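Local coordinates for Serine/threonine-protein acetyltransferase HopZ1a (Pseudomonas syringae pv. syringae, PDB 5KLP) that acetylates serine and threonine residues of host proteins, tubulin among them, using acetyl-CoA with inositol hexakisphosphate as cofactor, and so impairs host microtubules and immunity, at residues Phe110-Glu116 / Gln156-Thr161; Ile178-Ala182 / Arg228-Gly232. The protein carries 10 engineered substitutions. One frame throughout, in Å; residues are numbered along the deposited sequence.

Contact 1: Phe110-Glu116 / Gln156-Thr161; sequences FPQTCPE and QRHNLT
Q112 and P115 set the two points where the loop 110-116 runs close to the helical segment 156-161: the CA atoms are 5.8 Å apart for Q112 and R157, and 6.6 Å for P115 and L160. This loop leaves the end of strand 105-110 in the mixed sheet of the YopJ acetyltransferase domain and passes along one side of helix 153-167. Q112 crosses R157 at about a right angle, its CB 3.5 Å from R157 CD. R157 NH1 hydrogen-bonds Q154 and a citrate that probably comes from the crystallisation liquor. The bend of Q112 at chi2 (-64°) brings its OE1 to water 1, which donates to it and also bonds H158 ND1 and T161 OG1, while H158 NE2 bonds the active-site residue E143. The water network thus forms a second shell that probably helps fix the rotation of this imidazole. At the more exposed end, P115 CG lies 3.6 Å from Q156 CG, and E116 OE1 takes a weak bond from Q156 NE2. L160 CD2 is set between T113 and P115, 3.5 Å from T113 O. Between the ends, water 2 accepts from T113 N and donates to R157 O, each at 2.9 Å.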
loop_
_atom_site.group_PDB
_atom_site.type_symbol
_atom_site.label_atom_id
_atom_site.label_comp_id
_atom_site.label_asym_id
_atom_site.label_seq_id
_atom_site.Cartn_x
_atom_site.Cartn_y
_atom_site.Cartn_z
ATOM N N PHE A 110 -3.512 -0.958 -8.567
ATOM C CA PHE A 110 -3.857 -1.915 -9.604
ATOM C C PHE A 110 -3.502 -3.310 -9.132
ATOM O O PHE A 110 -2.594 -3.479 -8.320
ATOM C CB PHE A 110 -3.146 -1.577 -10.925
ATOM C CG PHE A 110 -1.647 -1.494 -10.807
ATOM C CD1 PHE A 110 -0.858 -2.621 -10.959
ATOM C CD2 PHE A 110 -1.032 -0.281 -10.538
ATOM C CE1 PHE A 110 0.546 -2.538 -10.850
ATOM C CE2 PHE A 110 0.366 -0.188 -10.417
ATOM C CZ PHE A 110 1.148 -1.319 -10.576
ATOM N N PRO A 111 -4.228 -4.313 -9.628
ATOM C CA PRO A 111 -3.919 -5.697 -9.280
ATOM C C PRO A 111 -2.754 -6.197 -10.127
ATOM O O PRO A 111 -2.387 -5.523 -11.096
ATOM C CB PRO A 111 -5.214 -6.428 -9.620
ATOM C CG PRO A 111 -5.738 -5.653 -10.817
ATOM C CD PRO A 111 -5.402 -4.217 -10.517
ATOM N N GLN A 112 -2.180 -7.339 -9.761
ATOM C CA GLN A 112 -1.156 -7.973 -10.582
ATOM C C GLN A 112 -1.797 -8.796 -11.689
ATOM O O GLN A 112 -2.939 -9.230 -11.560
ATOM C CB GLN A 112 -0.255 -8.867 -9.741
ATOM C CG GLN A 112 0.340 -8.163 -8.541
ATOM C CD GLN A 112 1.277 -7.036 -8.929
ATOM O OE1 GLN A 112 2.015 -7.130 -9.905
ATOM N NE2 GLN A 112 1.234 -5.951 -8.172
ATOM N N THR A 113 -1.051 -9.033 -12.763
ATOM C CA THR A 113 -1.563 -9.826 -13.879
ATOM C C THR A 113 -0.716 -11.087 -14.115
ATOM O O THR A 113 0.508 -11.057 -14.035
ATOM C CB THR A 113 -1.602 -8.972 -15.151
ATOM O OG1 THR A 113 -2.424 -7.818 -14.925
ATOM C CG2 THR A 113 -2.126 -9.778 -16.338
ATOM N N CYS A 114 -1.375 -12.203 -14.383
ATOM C CA CYS A 114 -0.694 -13.418 -14.785
ATOM C C CYS A 114 -0.274 -13.317 -16.253
ATOM O O CYS A 114 -1.112 -13.141 -17.121
ATOM C CB CYS A 114 -1.616 -14.618 -14.563
ATOM S SG CYS A 114 -0.949 -16.168 -15.159
ATOM N N PRO A 115 1.031 -13.417 -16.529
ATOM C CA PRO A 115 1.624 -13.282 -17.866
ATOM C C PRO A 115 1.074 -14.285 -18.871
ATOM O O PRO A 115 0.933 -13.961 -20.052
ATOM C CB PRO A 115 3.116 -13.549 -17.619
ATOM C CG PRO A 115 3.323 -13.260 -16.184
ATOM C CD PRO A 115 2.051 -13.652 -15.496
ATOM N N GLU A 116 0.770 -15.493 -18.403
ATOM C CA GLU A 116 0.341 -16.564 -19.298
ATOM C C GLU A 116 -1.126 -16.457 -19.712
ATOM O O GLU A 116 -1.505 -16.972 -20.765
ATOM C CB GLU A 116 0.596 -17.927 -18.648
ATOM C CG GLU A 116 2.068 -18.318 -18.591
ATOM C CD GLU A 116 2.813 -17.673 -17.435
ATOM O OE1 GLU A 116 2.168 -17.268 -16.442
ATOM O OE2 GLU A 116 4.053 -17.564 -17.527
ATOM N N GLN A 156 7.223 -12.833 -10.732
ATOM C CA GLN A 156 6.875 -12.932 -12.150
ATOM C C GLN A 156 5.886 -11.822 -12.560
ATOM O O GLN A 156 5.985 -11.245 -13.650
ATOM C CB GLN A 156 6.283 -14.328 -12.437
ATOM C CG GLN A 156 5.663 -14.510 -13.814
ATOM C CD GLN A 156 4.606 -15.627 -13.849
ATOM O OE1 GLN A 156 3.814 -15.788 -12.912
ATOM N NE2 GLN A 156 4.599 -16.399 -14.931
ATOM N N ARG A 157 4.959 -11.504 -11.661
ATOM C CA ARG A 157 3.963 -10.463 -11.909
ATOM C C ARG A 157 4.605 -9.065 -11.929
ATOM O O ARG A 157 4.258 -8.225 -12.770
ATOM C CB ARG A 157 2.850 -10.530 -10.855
ATOM C CG ARG A 157 2.031 -11.831 -10.882
ATOM C CD ARG A 157 1.294 -12.024 -9.555
ATOM N NE ARG A 157 0.797 -13.383 -9.397
ATOM C CZ ARG A 157 0.458 -13.924 -8.231
ATOM N NH1 ARG A 157 0.568 -13.221 -7.099
ATOM N NH2 ARG A 157 0.011 -15.169 -8.202
ATOM N N HIS A 158 5.523 -8.808 -10.996
ATOM C CA HIS A 158 6.271 -7.537 -10.988
ATOM C C HIS A 158 7.141 -7.393 -12.247
ATOM O O HIS A 158 7.224 -6.317 -12.837
ATOM C CB HIS A 158 7.146 -7.417 -9.735
ATOM C CG HIS A 158 6.388 -7.007 -8.508
ATOM N ND1 HIS A 158 5.606 -5.875 -8.462
ATOM C CD2 HIS A 158 6.303 -7.572 -7.280
ATOM C CE1 HIS A 158 5.071 -5.759 -7.259
ATOM N NE2 HIS A 158 5.482 -6.773 -6.523
ATOM N N ASN A 159 7.784 -8.481 -12.657
ATOM C CA ASN A 159 8.574 -8.469 -13.889
ATOM C C ASN A 159 7.726 -8.154 -15.118
ATOM O O ASN A 159 8.192 -7.482 -16.046
ATOM C CB ASN A 159 9.311 -9.805 -14.072
ATOM C CG ASN A 159 10.647 -9.825 -13.330
ATOM O OD1 ASN A 159 11.307 -8.792 -13.211
ATOM N ND2 ASN A 159 11.038 -10.990 -12.819
ATOM N N LEU A 160 6.487 -8.645 -15.141
ATOM C CA LEU A 160 5.592 -8.313 -16.245
ATOM C C LEU A 160 5.364 -6.793 -16.302
ATOM O O LEU A 160 5.462 -6.184 -17.361
ATOM C CB LEU A 160 4.258 -9.069 -16.118
ATOM C CG LEU A 160 3.219 -8.828 -17.219
ATOM C CD1 LEU A 160 3.774 -9.252 -18.597
ATOM C CD2 LEU A 160 1.915 -9.568 -16.925
ATOM N N THR A 161 5.072 -6.187 -15.157
ATOM C CA THR A 161 4.893 -4.740 -15.077
ATOM C C THR A 161 6.138 -3.996 -15.567
ATOM O O THR A 161 6.050 -3.081 -16.392
ATOM C CB THR A 161 4.562 -4.312 -13.633
ATOM O OG1 THR A 161 3.397 -5.012 -13.205
ATOM C CG2 THR A 161 4.302 -2.797 -13.536
HETATM O O HOH W 1 3.538 -4.916 -10.425
HETATM O O HOH W 2 1.478 -7.751 -13.200
#

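Contact 2: Ile178-Ala182 / Arg228-Gly232; sequences IETQA and RTTLG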
loop_
_atom_site.group_PDB
_atom_site.type_symbol
_atom_site.label_atom_id
_atom_site.label_comp_id
_atom_site.label_asym_id
_atom_site.label_seq_id
_atom_site.Cartn_x
_atom_site.Cartn_y
_atom_site.Cartn_z
ATOM N N ILE A 178 9.412 -0.801 -3.747
ATOM C CA ILE A 178 9.713 -0.754 -2.331
ATOM C C ILE A 178 8.876 -1.788 -1.588
ATOM O O ILE A 178 7.643 -1.745 -1.574
ATOM C CB ILE A 178 9.480 0.642 -1.763
ATOM C CG1 ILE A 178 10.437 1.623 -2.455
ATOM C CG2 ILE A 178 9.697 0.652 -0.244
ATOM C CD1 ILE A 178 10.187 3.062 -2.110
ATOM N N GLU A 179 9.572 -2.747 -0.995
ATOM C CA GLU A 179 8.921 -3.858 -0.319
ATOM C C GLU A 179 8.769 -3.537 1.164
ATOM O O GLU A 179 9.764 -3.419 1.857
ATOM C CB GLU A 179 9.737 -5.136 -0.518
ATOM C CG GLU A 179 9.282 -6.323 0.319
ATOM C CD GLU A 179 10.188 -7.534 0.148
ATOM O OE1 GLU A 179 10.113 -8.165 -0.928
ATOM O OE2 GLU A 179 10.986 -7.840 1.079
ATOM N N THR A 180 7.545 -3.411 1.671
ATOM C CA THR A 180 7.422 -3.036 3.083
ATOM C C THR A 180 7.257 -4.239 4.027
ATOM O O THR A 180 7.702 -4.179 5.168
ATOM C CB THR A 180 6.234 -2.064 3.323
ATOM O OG1 THR A 180 4.994 -2.772 3.208
ATOM C CG2 THR A 180 6.242 -0.917 2.314
ATOM N N GLN A 181 6.673 -5.335 3.537
ATOM C CA GLN A 181 6.329 -6.511 4.373
ATOM C C GLN A 181 5.377 -6.175 5.512
ATOM O O GLN A 181 5.358 -6.866 6.542
ATOM C CB GLN A 181 7.598 -7.175 4.965
ATOM C CG GLN A 181 8.673 -7.515 3.916
ATOM C CD GLN A 181 9.874 -8.255 4.503
ATOM O OE1 GLN A 181 9.839 -8.728 5.650
ATOM N NE2 GLN A 181 10.945 -8.365 3.713
ATOM N N ALA A 182 4.581 -5.119 5.352
ATOM C CA ALA A 182 3.641 -4.771 6.407
ATOM C C ALA A 182 2.468 -5.768 6.440
ATOM O O ALA A 182 1.966 -6.101 7.509
ATOM C CB ALA A 182 3.135 -3.330 6.228
ATOM N N ARG A 228 18.075 -6.628 1.971
ATOM C CA ARG A 228 17.197 -6.937 3.096
ATOM C C ARG A 228 15.793 -7.378 2.648
ATOM O O ARG A 228 14.971 -7.782 3.462
ATOM C CB ARG A 228 17.075 -5.712 4.019
ATOM C CG ARG A 228 18.371 -5.327 4.720
ATOM C CD ARG A 228 18.284 -3.917 5.317
ATOM N NE ARG A 228 19.583 -3.457 5.796
ATOM C CZ ARG A 228 20.004 -2.195 5.770
ATOM N NH1 ARG A 228 19.226 -1.235 5.288
ATOM N NH2 ARG A 228 21.210 -1.891 6.235
ATOM N N THR A 229 15.532 -7.294 1.353
ATOM C CA THR A 229 14.227 -7.655 0.797
ATOM C C THR A 229 14.253 -9.094 0.320
ATOM O O THR A 229 15.326 -9.685 0.151
ATOM C CB THR A 229 13.833 -6.750 -0.390
ATOM O OG1 THR A 229 14.744 -6.971 -1.472
ATOM C CG2 THR A 229 13.874 -5.265 0.007
ATOM N N THR A 230 13.071 -9.656 0.088
ATOM C CA THR A 230 12.975 -11.007 -0.444
ATOM C C THR A 230 13.651 -11.095 -1.803
ATOM O O THR A 230 14.214 -12.127 -2.153
ATOM C CB THR A 230 11.507 -11.460 -0.574
ATOM O OG1 THR A 230 10.824 -10.600 -1.495
ATOM C CG2 THR A 230 10.819 -11.418 0.799
ATOM N N LEU A 231 13.599 -10.009 -2.563
ATOM C CA LEU A 231 14.292 -9.937 -3.845
ATOM C C LEU A 231 15.803 -10.034 -3.629
ATOM O O LEU A 231 16.506 -10.787 -4.319
ATOM C CB LEU A 231 13.928 -8.645 -4.585
ATOM C CG LEU A 231 14.742 -8.435 -5.869
ATOM C CD1 LEU A 231 14.424 -9.504 -6.898
ATOM C CD2 LEU A 231 14.508 -7.052 -6.451
ATOM N N GLY A 232 16.295 -9.274 -2.660
ATOM C CA GLY A 232 17.712 -9.268 -2.344
ATOM C C GLY A 232 18.216 -10.628 -1.912
ATOM O O GLY A 232 19.318 -11.044 -2.299
#
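E179, the last residue of strand 175-179, drives its carboxylate straight into the start of helix 230-238. Its CG stands anti to the backbone N (chi1 171°) and the chain stays extended beyond it, which brings the two oxygens to T230. OE2 accepts from T230 N at 2.9 Å through its syn lone pair, with the N-H pointing well at it (161°). OE1 takes the hydroxyl of T230, its OG1 2.6 Å away and also on the syn side. One residue is therefore held by both its backbone N-H and its side chain. On its anti side OE2 takes a second donor, Q181 NE2, 2.7 Å away and 31° out of plane, so the glutamine just past the strand braces the carboxylate from behind. OE1 is also bonded by the backbone N of I147, and V148 N bonds T230 OG1. With so many donors around it, the buried carboxylate is probably stabilised in its charged form. Buried T229 belongs to this tight side too, its CA 3.3 Å from E179 OE2. T229 OG1 hydrogen-bonds R226 O and, 3.0 Å from G232 N, accepts that N-H.

The other side is much looser. Q181 NE2 comes no nearer than 4.1 Å to R228 O, and the guanidinium of exposed R228 takes no part, forming a salt bridge with D254 instead. T229 is thus a classic N-cap, while E179 reaches from the sheet to the next N-H of the same helix start: a strand-end carboxylate binding a helix N terminus, within the YopJ acetyltransferase fold.

How the contacts relate
Going from the N terminus, strand 105-110 runs into loop 110-116, and contact 1 closes the excursion through strands 125-130 and 138-143 when helix 153-167 packs on that loop. The chain then leaves the helix and enters strand 175-179, where contact 2 opens; it closes after a largely helical excursion, at the start of helix 230-238. The two closures are in series, neither enclosing nor crossing the other. The centres of contact 1 and contact 2 lie about 17 Å apart, and the nearest atoms of contact 1 and contact 2 about 7 Å. Both flank the active-site residue E143, which ends the strand beside 175-179; T180 of contact 2 pairs with its backbone.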